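Local coordinates for protein N-acetylglucosamine 2-epimerase (PDB 3GT5) that probably interconverts sugar epimers as an isomerase of the N-acylglucosamine 2-epimerase family, its exact substrate being unestablished, at residues A[20-25]-A[35-40]; A[56-61]-A[119-124]; A[243-248]-A[294-299]; A[256-261]-A[271-276]. One frame throughout, in Å; residues are numbered along the deposited sequence.

Contact 1 (A[20-25]-A[35-40])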
loop_
_atom_site.group_PDB
_atom_site.type_symbol
_atom_site.label_atom_id
_atom_site.label_comp_id
_atom_site.label_asym_id
_atom_site.label_seq_id
_atom_site.Cartn_x
_atom_site.Cartn_y
_atom_site.Cartn_z
ATOM N N ALA A 20 -12.773 -10.265 10.732
ATOM C CA ALA A 20 -13.826 -11.274 10.769
ATOM C C ALA A 20 -14.279 -11.681 9.367
ATOM O O ALA A 20 -14.691 -12.817 9.183
ATOM C CB ALA A 20 -15.021 -10.803 11.664
ATOM N N PHE A 21 -14.165 -10.805 8.367
ATOM C CA PHE A 21 -14.453 -11.186 6.978
ATOM C C PHE A 21 -13.452 -12.241 6.468
ATOM O O PHE A 21 -13.817 -13.267 5.856
ATOM C CB PHE A 21 -14.414 -9.948 6.034
ATOM C CG PHE A 21 -14.569 -10.290 4.604
ATOM C CD1 PHE A 21 -15.820 -10.535 4.083
ATOM C CD2 PHE A 21 -13.482 -10.446 3.773
ATOM C CE1 PHE A 21 -15.976 -10.862 2.779
ATOM C CE2 PHE A 21 -13.649 -10.796 2.448
ATOM C CZ PHE A 21 -14.894 -10.993 1.956
ATOM N N TYR A 22 -12.159 -11.994 6.692
ATOM C CA TYR A 22 -11.107 -12.819 6.084
ATOM C C TYR A 22 -10.775 -14.061 6.925
ATOM O O TYR A 22 -10.389 -15.066 6.397
ATOM C CB TYR A 22 -9.817 -12.002 5.952
ATOM C CG TYR A 22 -9.864 -10.992 4.857
ATOM C CD1 TYR A 22 -10.037 -9.637 5.148
ATOM C CD2 TYR A 22 -9.777 -11.383 3.507
ATOM C CE1 TYR A 22 -10.141 -8.680 4.139
ATOM C CE2 TYR A 22 -9.824 -10.398 2.470
ATOM C CZ TYR A 22 -10.013 -9.080 2.799
ATOM O OH TYR A 22 -10.063 -8.119 1.820
ATOM N N HIS A 23 -10.879 -13.932 8.238
ATOM C CA HIS A 23 -10.420 -14.979 9.140
ATOM C C HIS A 23 -11.595 -15.829 9.629
ATOM O O HIS A 23 -12.579 -15.265 10.101
ATOM C CB HIS A 23 -9.696 -14.378 10.358
ATOM C CG HIS A 23 -9.064 -15.429 11.211
ATOM N ND1 HIS A 23 -7.975 -16.144 10.783
ATOM C CD2 HIS A 23 -9.424 -15.957 12.407
ATOM C CE1 HIS A 23 -7.668 -17.061 11.690
ATOM N NE2 HIS A 23 -8.540 -16.973 12.680
ATOM N N PRO A 24 -11.499 -17.174 9.517
ATOM C CA PRO A 24 -10.368 -17.965 9.030
ATOM C C PRO A 24 -10.494 -18.452 7.563
ATOM O O PRO A 24 -9.686 -19.262 7.090
ATOM C CB PRO A 24 -10.384 -19.150 9.983
ATOM C CG PRO A 24 -11.874 -19.448 10.066
ATOM C CD PRO A 24 -12.510 -18.041 10.161
ATOM N N ARG A 25 -11.469 -17.938 6.825
ATOM C CA ARG A 25 -11.759 -18.450 5.488
ATOM C C ARG A 25 -10.639 -18.243 4.453
ATOM O O ARG A 25 -10.555 -19.000 3.483
ATOM C CB ARG A 25 -13.060 -17.860 4.965
ATOM C CG ARG A 25 -14.278 -18.461 5.647
ATOM C CD ARG A 25 -15.572 -17.778 5.246
ATOM N NE ARG A 25 -15.493 -16.320 5.410
ATOM C CZ ARG A 25 -16.481 -15.486 5.110
ATOM N NH1 ARG A 25 -16.327 -14.165 5.281
ATOM N NH2 ARG A 25 -17.632 -15.966 4.675
ATOM N N HIS A 35 -6.771 -15.942 -2.505
ATOM C CA HIS A 35 -6.594 -14.535 -2.896
ATOM C C HIS A 35 -7.781 -13.874 -3.625
ATOM O O HIS A 35 -7.702 -12.702 -3.966
ATOM C CB HIS A 35 -5.325 -14.395 -3.744
ATOM C CG HIS A 35 -4.073 -14.726 -3.000
ATOM N ND1 HIS A 35 -2.847 -14.833 -3.615
ATOM C CD2 HIS A 35 -3.856 -14.973 -1.686
ATOM C CE1 HIS A 35 -1.926 -15.116 -2.713
ATOM N NE2 HIS A 35 -2.505 -15.181 -1.527
ATOM N N TYR A 36 -8.877 -14.609 -3.859
ATOM C CA TYR A 36 -10.012 -14.073 -4.604
ATOM C C TYR A 36 -11.317 -14.337 -3.844
ATOM O O TYR A 36 -11.725 -15.506 -3.681
ATOM C CB TYR A 36 -10.067 -14.719 -5.991
ATOM C CG TYR A 36 -8.935 -14.340 -6.945
ATOM C CD1 TYR A 36 -9.093 -13.335 -7.899
ATOM C CD2 TYR A 36 -7.731 -15.009 -6.910
ATOM C CE1 TYR A 36 -8.079 -13.008 -8.779
ATOM C CE2 TYR A 36 -6.704 -14.686 -7.775
ATOM C CZ TYR A 36 -6.897 -13.691 -8.719
ATOM O OH TYR A 36 -5.883 -13.401 -9.587
ATOM N N PHE A 37 -11.929 -13.265 -3.338
ATOM C CA PHE A 37 -13.122 -13.354 -2.499
ATOM C C PHE A 37 -14.280 -12.536 -3.041
ATOM O O PHE A 37 -14.138 -11.350 -3.431
ATOM C CB PHE A 37 -12.880 -12.836 -1.081
ATOM C CG PHE A 37 -11.706 -13.475 -0.367
ATOM C CD1 PHE A 37 -11.917 -14.407 0.628
ATOM C CD2 PHE A 37 -10.391 -13.103 -0.652
ATOM C CE1 PHE A 37 -10.856 -14.987 1.283
ATOM C CE2 PHE A 37 -9.328 -13.688 0.023
ATOM C CZ PHE A 37 -9.556 -14.630 0.970
ATOM N N ARG A 38 -15.466 -13.155 -3.038
ATOM C CA ARG A 38 -16.698 -12.438 -3.276
ATOM C C ARG A 38 -17.165 -11.625 -2.061
ATOM O O ARG A 38 -16.627 -11.777 -0.958
ATOM C CB ARG A 38 -17.835 -13.412 -3.646
ATOM C CG ARG A 38 -17.591 -14.202 -4.893
ATOM C CD ARG A 38 -18.844 -15.018 -5.303
ATOM N NE ARG A 38 -18.534 -15.828 -6.466
ATOM C CZ ARG A 38 -18.105 -17.093 -6.443
ATOM N NH1 ARG A 38 -17.924 -17.757 -5.306
ATOM N NH2 ARG A 38 -17.845 -17.708 -7.594
ATOM N N ASP A 39 -18.193 -10.797 -2.260
ATOM C CA ASP A 39 -18.720 -9.946 -1.200
ATOM C C ASP A 39 -19.062 -10.749 0.041
ATOM O O ASP A 39 -18.880 -10.268 1.141
ATOM C CB ASP A 39 -19.972 -9.195 -1.642
ATOM C CG ASP A 39 -19.693 -8.017 -2.591
ATOM O OD1 ASP A 39 -18.552 -7.524 -2.679
ATOM O OD2 ASP A 39 -20.654 -7.530 -3.240
ATOM N N ASP A 40 -19.594 -11.951 -0.151
ATOM C CA ASP A 40 -20.049 -12.763 0.980
ATOM C C ASP A 40 -18.957 -13.637 1.560
ATOM O O ASP A 40 -19.217 -14.441 2.450
ATOM C CB ASP A 40 -21.270 -13.606 0.599
ATOM C CG ASP A 40 -20.976 -14.608 -0.527
ATOM O OD1 ASP A 40 -19.803 -14.871 -0.889
ATOM O OD2 ASP A 40 -21.963 -15.156 -1.063
#
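F21 O, near the end of helix 8-22, takes a short, nearly straight bond from R25 NH1 (2.7 Å, N-H...O angle 166°), with the oxygen close to the guanidinium plane and NH1 lying on a lone pair of the carbonyl oxygen. Held this way, R25 can send its other terminal nitrogen, NH2, to D40 O at 3.1 Å, a weak and bent bond. Beside this bridge the F21 ring meets the loop by its rim: with CG swung anti to the backbone N (chi1 174°), CE1 lies 3.4 Å from D39 O and CZ 3.5 Å from R38 O, a ring edge set against carbonyl oxygens. Thus helix 8-22, the first of the twelve long helices that would make up an (alpha/alpha)6 barrel, is fastened to the short hairpin of strands 36-37 and 43-45. Deeper in, Y22 points its edge at one face of F37 in a T-shaped pair, centroids 5.4 Å apart and planes at 85°. The hydroxyl of Y22 is tied to D376 and S370.

Contact 2 (A[56-61]-A[119-124])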
loop_
_atom_site.group_PDB
_atom_site.type_symbol
_atom_site.label_atom_id
_atom_site.label_comp_id
_atom_site.label_asym_id
_atom_site.label_seq_id
_atom_site.Cartn_x
_atom_site.Cartn_y
_atom_site.Cartn_z
ATOM N N ARG A 56 0.715 -9.181 1.587
ATOM C CA ARG A 56 -0.197 -8.282 2.296
ATOM C C ARG A 56 -0.950 -9.014 3.400
ATOM O O ARG A 56 -1.227 -8.437 4.443
ATOM C CB ARG A 56 -1.171 -7.597 1.326
ATOM C CG ARG A 56 -0.512 -6.410 0.601
ATOM C CD ARG A 56 -1.461 -5.778 -0.385
ATOM N NE ARG A 56 -0.817 -4.685 -1.115
ATOM C CZ ARG A 56 -1.461 -3.893 -1.981
ATOM N NH1 ARG A 56 -2.767 -4.022 -2.154
ATOM N NH2 ARG A 56 -0.805 -2.918 -2.613
ATOM N N PHE A 57 -1.316 -10.278 3.173
ATOM C CA PHE A 57 -1.993 -11.040 4.244
ATOM C C PHE A 57 -1.083 -11.267 5.461
ATOM O O PHE A 57 -1.559 -11.328 6.575
ATOM C CB PHE A 57 -2.476 -12.390 3.768
ATOM C CG PHE A 57 -3.872 -12.395 3.210
ATOM C CD1 PHE A 57 -4.965 -12.095 4.016
ATOM C CD2 PHE A 57 -4.096 -12.781 1.898
ATOM C CE1 PHE A 57 -6.262 -12.126 3.492
ATOM C CE2 PHE A 57 -5.399 -12.822 1.369
ATOM C CZ PHE A 57 -6.470 -12.494 2.183
ATOM N N VAL A 58 0.228 -11.395 5.258
ATOM C CA VAL A 58 1.156 -11.427 6.404
ATOM C C VAL A 58 1.083 -10.123 7.198
ATOM O O VAL A 58 1.021 -10.138 8.421
ATOM C CB VAL A 58 2.589 -11.664 5.932
ATOM C CG1 VAL A 58 3.645 -11.422 7.054
ATOM C CG2 VAL A 58 2.733 -13.044 5.377
ATOM N N PHE A 59 1.063 -8.976 6.518
ATOM C CA PHE A 59 0.851 -7.686 7.188
ATOM C C PHE A 59 -0.472 -7.677 7.995
ATOM O O PHE A 59 -0.459 -7.281 9.161
ATOM C CB PHE A 59 0.916 -6.521 6.155
ATOM C CG PHE A 59 0.506 -5.193 6.681
ATOM C CD1 PHE A 59 1.465 -4.271 7.057
ATOM C CD2 PHE A 59 -0.843 -4.832 6.744
ATOM C CE1 PHE A 59 1.102 -3.007 7.511
ATOM C CE2 PHE A 59 -1.226 -3.550 7.226
ATOM C CZ PHE A 59 -0.236 -2.645 7.597
ATOM N N ASN A 60 -1.590 -8.060 7.358
ATOM C CA ASN A 60 -2.946 -8.067 7.955
ATOM C C ASN A 60 -2.829 -8.749 9.319
ATOM O O ASN A 60 -3.262 -8.238 10.348
ATOM C CB ASN A 60 -3.927 -8.958 7.174
ATOM C CG ASN A 60 -4.547 -8.331 5.930
ATOM O OD1 ASN A 60 -4.126 -7.273 5.442
ATOM N ND2 ASN A 60 -5.628 -9.005 5.419
ATOM N N TYR A 61 -2.266 -9.936 9.298
ATOM C CA TYR A 61 -2.316 -10.757 10.511
ATOM C C TYR A 61 -1.290 -10.299 11.530
ATOM O O TYR A 61 -1.567 -10.347 12.750
ATOM C CB TYR A 61 -2.103 -12.207 10.146
ATOM C CG TYR A 61 -3.342 -12.967 9.674
ATOM C CD1 TYR A 61 -4.303 -13.362 10.586
ATOM C CD2 TYR A 61 -3.502 -13.342 8.345
ATOM C CE1 TYR A 61 -5.417 -14.044 10.202
ATOM C CE2 TYR A 61 -4.600 -14.067 7.930
ATOM C CZ TYR A 61 -5.571 -14.403 8.884
ATOM O OH TYR A 61 -6.667 -15.171 8.545
ATOM N N MET A 119 9.701 -7.199 1.616
ATOM C CA MET A 119 10.406 -6.472 2.714
ATOM C C MET A 119 9.434 -6.113 3.846
ATOM O O MET A 119 9.720 -6.314 5.036
ATOM C CB MET A 119 11.180 -5.250 2.221
ATOM C CG MET A 119 11.937 -4.538 3.318
ATOM S SD MET A 119 13.351 -5.536 4.084
ATOM C CE MET A 119 14.718 -4.874 3.063
ATOM N N LEU A 120 8.249 -5.645 3.476
ATOM C CA LEU A 120 7.230 -5.339 4.450
ATOM C C LEU A 120 6.790 -6.596 5.217
ATOM O O LEU A 120 6.687 -6.538 6.471
ATOM C CB LEU A 120 6.020 -4.693 3.761
ATOM C CG LEU A 120 4.885 -4.290 4.709
ATOM C CD1 LEU A 120 5.327 -3.159 5.669
ATOM C CD2 LEU A 120 3.619 -3.859 3.931
ATOM N N ALA A 121 6.558 -7.711 4.512
ATOM C CA ALA A 121 6.131 -8.955 5.179
ATOM C C ALA A 121 7.231 -9.417 6.172
ATOM O O ALA A 121 6.955 -9.857 7.307
ATOM C CB ALA A 121 5.804 -10.068 4.177
ATOM N N TYR A 122 8.482 -9.363 5.742
ATOM C CA TYR A 122 9.574 -9.807 6.638
ATOM C C TYR A 122 9.715 -8.869 7.846
ATOM O O TYR A 122 9.999 -9.344 8.970
ATOM C CB TYR A 122 10.901 -9.911 5.871
ATOM C CG TYR A 122 10.979 -11.017 4.830
ATOM C CD1 TYR A 122 10.177 -12.177 4.891
ATOM C CD2 TYR A 122 11.912 -10.946 3.789
ATOM C CE1 TYR A 122 10.248 -13.165 3.926
ATOM C CE2 TYR A 122 12.020 -11.979 2.846
ATOM C CZ TYR A 122 11.197 -13.089 2.930
ATOM O OH TYR A 122 11.277 -14.094 1.989
ATOM N N SER A 123 9.517 -7.559 7.648
ATOM C CA SER A 123 9.591 -6.588 8.763
ATOM C C SER A 123 8.473 -6.881 9.775
ATOM O O SER A 123 8.707 -6.877 10.996
ATOM C CB SER A 123 9.449 -5.158 8.254
ATOM O OG SER A 123 10.508 -4.913 7.394
ATOM N N CYS A 124 7.287 -7.179 9.252
ATOM C CA CYS A 124 6.187 -7.635 10.107
ATOM C C CYS A 124 6.544 -8.909 10.880
ATOM O O CYS A 124 6.237 -8.995 12.093
ATOM C CB CYS A 124 4.918 -7.877 9.303
ATOM S SG CYS A 124 4.163 -6.357 8.737
#
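Two roughly parallel helices pack side by side here, V58 and F59 of helix 51-68 facing L120, A121 and C124 of helix 112-127. The direction and spacing are those expected of neighbouring inner helices in an (alpha/alpha)6 barrel, the fold of the N-acylglucosamine 2-epimerase family: the local axes approach to 8.5 Å and their directions differ by only 29°. The interface is buried and carries no hydrogen bond from one helix to the other, so shape does the work.

F59 supplies the larger group. Its CG stands anti to the backbone N (chi1 171°), which carries the ring to the neighbouring helix, where CD1 is shared between two partners: L120 CD2 at 3.8 Å and C124 SG, also at 3.8 Å. The sulfur lies 5.0 Å from the F59 ring centroid and well off the ring normal (64°), an oblique sulfur-aromatic contact. Beyond this pair, the same ring meets Y377 of helix 377-387 edge-to-face, joining a third helix to the cluster.

On the other flank, small groups let the backbones come near, with the CA atoms of V58 and A121 5.7 Å apart. The methyl V58 CG1 touches A121 CB at 3.8 Å and rests against the backbone as well, 3.7 Å from A121 O.

Contact 3 (A[243-248]-A[294-299])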
loop_
_atom_site.group_PDB
_atom_site.type_symbol
_atom_site.label_atom_id
_atom_site.label_comp_id
_atom_site.label_asym_id
_atom_site.label_seq_id
_atom_site.Cartn_x
_atom_site.Cartn_y
_atom_site.Cartn_z
ATOM N N TRP A 243 -3.033 5.174 -15.819
ATOM C CA TRP A 243 -2.650 6.467 -16.391
ATOM C C TRP A 243 -3.253 7.628 -15.594
ATOM O O TRP A 243 -4.424 7.572 -15.198
ATOM C CB TRP A 243 -3.097 6.591 -17.859
ATOM C CG TRP A 243 -2.548 7.876 -18.488
ATOM C CD1 TRP A 243 -1.330 8.022 -19.105
ATOM C CD2 TRP A 243 -3.182 9.164 -18.565
ATOM N NE1 TRP A 243 -1.148 9.321 -19.510
ATOM C CE2 TRP A 243 -2.272 10.041 -19.209
ATOM C CE3 TRP A 243 -4.423 9.678 -18.126
ATOM C CZ2 TRP A 243 -2.576 11.382 -19.459
ATOM C CZ3 TRP A 243 -4.722 11.021 -18.371
ATOM C CH2 TRP A 243 -3.802 11.863 -19.004
ATOM N N GLY A 244 -2.490 8.708 -15.426
ATOM C CA GLY A 244 -2.994 9.962 -14.839
ATOM C C GLY A 244 -2.398 10.188 -13.460
ATOM O O GLY A 244 -1.770 9.256 -12.903
ATOM N N PHE A 245 -2.564 11.400 -12.909
ATOM C CA PHE A 245 -2.207 11.633 -11.522
ATOM C C PHE A 245 -3.156 10.870 -10.646
ATOM O O PHE A 245 -4.366 10.891 -10.867
ATOM C CB PHE A 245 -2.269 13.119 -11.152
ATOM C CG PHE A 245 -1.133 13.925 -11.681
ATOM C CD1 PHE A 245 0.121 13.818 -11.105
ATOM C CD2 PHE A 245 -1.320 14.839 -12.711
ATOM C CE1 PHE A 245 1.161 14.574 -11.530
ATOM C CE2 PHE A 245 -0.244 15.625 -13.169
ATOM C CZ PHE A 245 0.994 15.478 -12.584
ATOM N N GLN A 246 -2.597 10.191 -9.644
ATOM C CA GLN A 246 -3.360 9.386 -8.701
ATOM C C GLN A 246 -3.423 10.167 -7.390
ATOM O O GLN A 246 -2.431 10.209 -6.668
ATOM C CB GLN A 246 -2.611 8.071 -8.471
ATOM C CG GLN A 246 -2.687 7.118 -9.651
ATOM C CD GLN A 246 -3.864 6.206 -9.475
ATOM O OE1 GLN A 246 -3.973 5.551 -8.426
ATOM N NE2 GLN A 246 -4.773 6.152 -10.475
ATOM N N PRO A 247 -4.562 10.811 -7.067
ATOM C CA PRO A 247 -4.639 11.500 -5.793
ATOM C C PRO A 247 -4.297 10.621 -4.579
ATOM O O PRO A 247 -3.722 11.102 -3.602
ATOM C CB PRO A 247 -6.134 11.939 -5.711
ATOM C CG PRO A 247 -6.817 11.235 -6.781
ATOM C CD PRO A 247 -5.818 10.985 -7.840
ATOM N N GLY A 248 -4.670 9.361 -4.646
ATOM C CA GLY A 248 -4.395 8.382 -3.594
ATOM C C GLY A 248 -2.921 8.237 -3.333
ATOM O O GLY A 248 -2.515 7.969 -2.212
ATOM N N TYR A 294 -10.532 8.624 -8.846
ATOM C CA TYR A 294 -9.319 7.807 -9.013
ATOM C C TYR A 294 -8.147 8.565 -9.656
ATOM O O TYR A 294 -6.993 8.370 -9.249
ATOM C CB TYR A 294 -9.622 6.604 -9.856
ATOM C CG TYR A 294 -8.588 5.510 -9.876
ATOM C CD1 TYR A 294 -8.046 4.988 -8.698
ATOM C CD2 TYR A 294 -8.227 4.920 -11.074
ATOM C CE1 TYR A 294 -7.157 3.911 -8.737
ATOM C CE2 TYR A 294 -7.317 3.878 -11.128
ATOM C CZ TYR A 294 -6.788 3.382 -9.956
ATOM O OH TYR A 294 -5.935 2.309 -10.041
ATOM N N GLY A 295 -8.441 9.404 -10.652
ATOM C CA GLY A 295 -7.383 9.953 -11.504
ATOM C C GLY A 295 -7.741 11.276 -12.139
ATOM O O GLY A 295 -8.918 11.542 -12.430
ATOM N N PHE A 296 -6.747 12.134 -12.291
ATOM C CA PHE A 296 -6.912 13.367 -13.055
ATOM C C PHE A 296 -5.720 13.583 -13.974
ATOM O O PHE A 296 -4.589 13.150 -13.696
ATOM C CB PHE A 296 -7.238 14.598 -12.180
ATOM C CG PHE A 296 -6.212 14.924 -11.136
ATOM C CD1 PHE A 296 -5.157 15.753 -11.415
ATOM C CD2 PHE A 296 -6.360 14.442 -9.848
ATOM C CE1 PHE A 296 -4.244 16.113 -10.420
ATOM C CE2 PHE A 296 -5.421 14.746 -8.854
ATOM C CZ PHE A 296 -4.370 15.566 -9.134
ATOM N N ALA A 297 -6.010 14.180 -15.126
ATOM C CA ALA A 297 -4.980 14.455 -16.140
ATOM C C ALA A 297 -4.142 15.658 -15.725
ATOM O O ALA A 297 -4.484 16.389 -14.787
ATOM C CB ALA A 297 -5.672 14.713 -17.523
ATOM N N PRO A 298 -3.033 15.920 -16.449
ATOM C CA PRO A 298 -2.214 17.108 -16.143
ATOM C C PRO A 298 -2.869 18.497 -16.315
ATOM O O PRO A 298 -2.342 19.472 -15.824
ATOM C CB PRO A 298 -1.007 16.940 -17.074
ATOM C CG PRO A 298 -0.944 15.473 -17.307
ATOM C CD PRO A 298 -2.368 14.996 -17.379
ATOM N N ASP A 299 -4.035 18.574 -16.964
ATOM C CA ASP A 299 -4.797 19.826 -17.057
ATOM C C ASP A 299 -5.774 19.983 -15.884
ATOM O O ASP A 299 -6.527 20.961 -15.856
ATOM C CB ASP A 299 -5.560 19.889 -18.413
ATOM C CG ASP A 299 -6.702 18.864 -18.516
ATOM O OD1 ASP A 299 -6.605 17.783 -17.869
ATOM O OD2 ASP A 299 -7.694 19.126 -19.243
HETATM O O HOH W 1 -5.623 7.674 -6.911
#
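F245 sets its CB over one face of the F296 ring, 3.8 Å from the centroid, in a CH-pi contact. CG and CD2 continue past F296 CE1; the two rings are near parallel (30°) but slid apart, with little overlap, and at the far rim CE2 reaches P298 CA at 3.9 Å, in the plane of the F245 ring. The backbones are paired here: F245 N donates to F296 O (2.8 Å) and F296 N to F245 O (3.0 Å), a single antiparallel hydrogen-bonded bridge. Next along, the Q246 amide stands almost upright on the Y294 ring (planes 86° apart), NE2 over the ring centre. A water accepts from G248 N, donates to Y294 O at 2.8 Å and weakly to Q246 OE1. Y294 and G295 form a classic beta bulge opposite D304. The contact joins the start of helix 247-263 to edge strand 295-296 of a three-stranded sheet, with helix 269-284 against P247 and F296 and helix 309-326 against Q246 and Y294.

Contact 4 (A[256-261]-A[271-276])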
loop_
_atom_site.group_PDB
_atom_site.type_symbol
_atom_site.label_atom_id
_atom_site.label_comp_id
_atom_site.label_asym_id
_atom_site.label_seq_id
_atom_site.Cartn_x
_atom_site.Cartn_y
_atom_site.Cartn_z
ATOM N N LEU A 256 3.366 8.972 4.368
ATOM C CA LEU A 256 4.736 8.488 4.536
ATOM C C LEU A 256 5.690 9.591 4.995
ATOM O O LEU A 256 6.579 9.344 5.839
ATOM C CB LEU A 256 5.248 7.846 3.248
ATOM C CG LEU A 256 4.544 6.584 2.789
ATOM C CD1 LEU A 256 5.166 6.210 1.433
ATOM C CD2 LEU A 256 4.601 5.365 3.814
ATOM N N LEU A 257 5.533 10.811 4.475
ATOM C CA LEU A 257 6.365 11.945 4.910
ATOM C C LEU A 257 6.109 12.282 6.384
ATOM O O LEU A 257 7.041 12.691 7.115
ATOM C CB LEU A 257 6.069 13.189 4.065
ATOM C CG LEU A 257 6.420 13.089 2.599
ATOM C CD1 LEU A 257 6.001 14.380 1.833
ATOM C CD2 LEU A 257 7.922 12.832 2.390
ATOM N N LEU A 258 4.861 12.146 6.835
ATOM C CA LEU A 258 4.540 12.407 8.247
ATOM C C LEU A 258 5.031 11.264 9.179
ATOM O O LEU A 258 5.343 11.513 10.344
ATOM C CB LEU A 258 3.041 12.669 8.463
ATOM C CG LEU A 258 2.610 14.135 8.314
ATOM C CD1 LEU A 258 3.002 15.042 9.529
ATOM C CD2 LEU A 258 3.127 14.737 7.060
ATOM N N ILE A 259 5.133 10.065 8.669
ATOM C CA ILE A 259 5.763 8.965 9.434
ATOM C C ILE A 259 7.280 9.242 9.496
ATOM O O ILE A 259 7.884 9.111 10.550
ATOM C CB ILE A 259 5.476 7.602 8.826
ATOM C CG1 ILE A 259 3.968 7.295 8.907
ATOM C CG2 ILE A 259 6.287 6.498 9.576
ATOM C CD1 ILE A 259 3.526 6.071 8.143
ATOM N N LEU A 260 7.872 9.691 8.397
ATOM C CA LEU A 260 9.292 10.056 8.429
ATOM C C LEU A 260 9.561 11.158 9.440
ATOM O O LEU A 260 10.580 11.127 10.140
ATOM C CB LEU A 260 9.784 10.478 7.061
ATOM C CG LEU A 260 10.086 9.318 6.121
ATOM C CD1 LEU A 260 10.002 9.788 4.661
ATOM C CD2 LEU A 260 11.483 8.704 6.410
ATOM N N ASP A 261 8.632 12.118 9.534
ATOM C CA ASP A 261 8.777 13.293 10.412
ATOM C C ASP A 261 8.789 12.905 11.903
ATOM O O ASP A 261 9.281 13.662 12.777
ATOM C CB ASP A 261 7.645 14.263 10.104
ATOM C CG ASP A 261 7.599 15.465 11.030
ATOM O OD1 ASP A 261 8.402 16.400 10.856
ATOM O OD2 ASP A 261 6.702 15.495 11.923
ATOM N N PRO A 271 5.836 20.575 5.114
ATOM C CA PRO A 271 5.331 21.451 4.061
ATOM C C PRO A 271 5.105 20.702 2.730
ATOM O O PRO A 271 4.136 20.988 1.979
ATOM C CB PRO A 271 6.434 22.513 3.894
ATOM C CG PRO A 271 7.224 22.458 5.113
ATOM C CD PRO A 271 7.036 21.139 5.779
ATOM N N VAL A 272 5.994 19.765 2.413
ATOM C CA VAL A 272 5.796 18.960 1.190
ATOM C C VAL A 272 4.536 18.094 1.303
ATOM O O VAL A 272 3.717 18.052 0.371
ATOM C CB VAL A 272 7.039 18.141 0.822
ATOM C CG1 VAL A 272 6.743 17.129 -0.292
ATOM C CG2 VAL A 272 8.193 19.037 0.403
ATOM N N ALA A 273 4.365 17.435 2.458
ATOM C CA ALA A 273 3.148 16.644 2.756
ATOM C C ALA A 273 1.871 17.474 2.570
ATOM O O ALA A 273 0.926 17.011 1.937
ATOM C CB ALA A 273 3.195 16.091 4.207
ATOM N N ARG A 274 1.864 18.683 3.138
ATOM C CA ARG A 274 0.675 19.579 3.036
ATOM C C ARG A 274 0.403 19.958 1.572
ATOM O O ARG A 274 -0.746 19.953 1.125
ATOM C CB ARG A 274 0.860 20.837 3.906
ATOM C CG ARG A 274 0.944 20.530 5.391
ATOM C CD ARG A 274 0.889 21.788 6.239
ATOM N NE ARG A 274 -0.414 22.433 6.071
ATOM C CZ ARG A 274 -0.948 23.320 6.916
ATOM N NH1 ARG A 274 -0.289 23.687 8.007
ATOM N NH2 ARG A 274 -2.146 23.842 6.643
ATOM N N SER A 275 1.454 20.242 0.808
ATOM C CA SER A 275 1.296 20.619 -0.615
ATOM C C SER A 275 0.682 19.462 -1.417
ATOM O O SER A 275 -0.196 19.672 -2.275
ATOM C CB SER A 275 2.626 21.098 -1.248
ATOM O OG SER A 275 3.533 20.011 -1.562
ATOM N N LEU A 276 1.141 18.235 -1.148
ATOM C CA LEU A 276 0.638 17.082 -1.877
ATOM C C LEU A 276 -0.837 16.805 -1.541
ATOM O O LEU A 276 -1.687 16.557 -2.436
ATOM C CB LEU A 276 1.460 15.830 -1.544
ATOM C CG LEU A 276 2.905 15.880 -2.096
ATOM C CD1 LEU A 276 3.754 14.662 -1.641
ATOM C CD2 LEU A 276 2.931 15.996 -3.655
#
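This contact belongs to a helical hairpin, in which helix 247-263 turns back through a short connection into helix 269-284 and L257 packs against V272, A273 and L276. The segments run nearly antiparallel, 163° between their directions, with the local axes 9.3 Å apart at closest approach.

One methyl group carries most of the meeting. L257 CD1 pushes toward the opposite helix between three side chains: V272 CG1 at 3.6 Å, A273 CB at 4.1 Å and L276 CD1 at 4.1 Å. It also comes within 3.5 Å of A273 N, so it presses on the helix backbone itself, an approach that the small side chain of A273 permits. V272 turns CG1 to the L257 methyl because this branch lies anti to its backbone N (chi1 170°). L258 also approaches A273, but the modelled separation is too short to be trusted.

Around the hairpin, helix 192-211 lies against L257 and V272 through T206, while L258 leans on L321 of helix 309-326. An antiparallel hairpin of consecutive helices is the repeating unit of (alpha/alpha) barrels, consistent with the six-hairpin clan to which this family belongs.

The four contacts sample separate parts of a helical fold. Contacts 1 and 2 touch: H23 ND1 and Y61 OH lie 2.8 Å apart, a probable hydrogen bond, and F57 CE1 of contact 2 lies 3.6 Å from Y22 CD2, the same ring also packing on F37. Contacts 3 and 4 share helix 247-263, the first at its beginning and the second farther along; contact 4 falls within the chain between the two segments of contact 3, and their nearest atoms are about 6 Å apart. Contacts 2 and 3 flank the centre of the chain, their centres about 28 Å apart. No ligand marks an active site here; as in relatives it probably lies within the barrel.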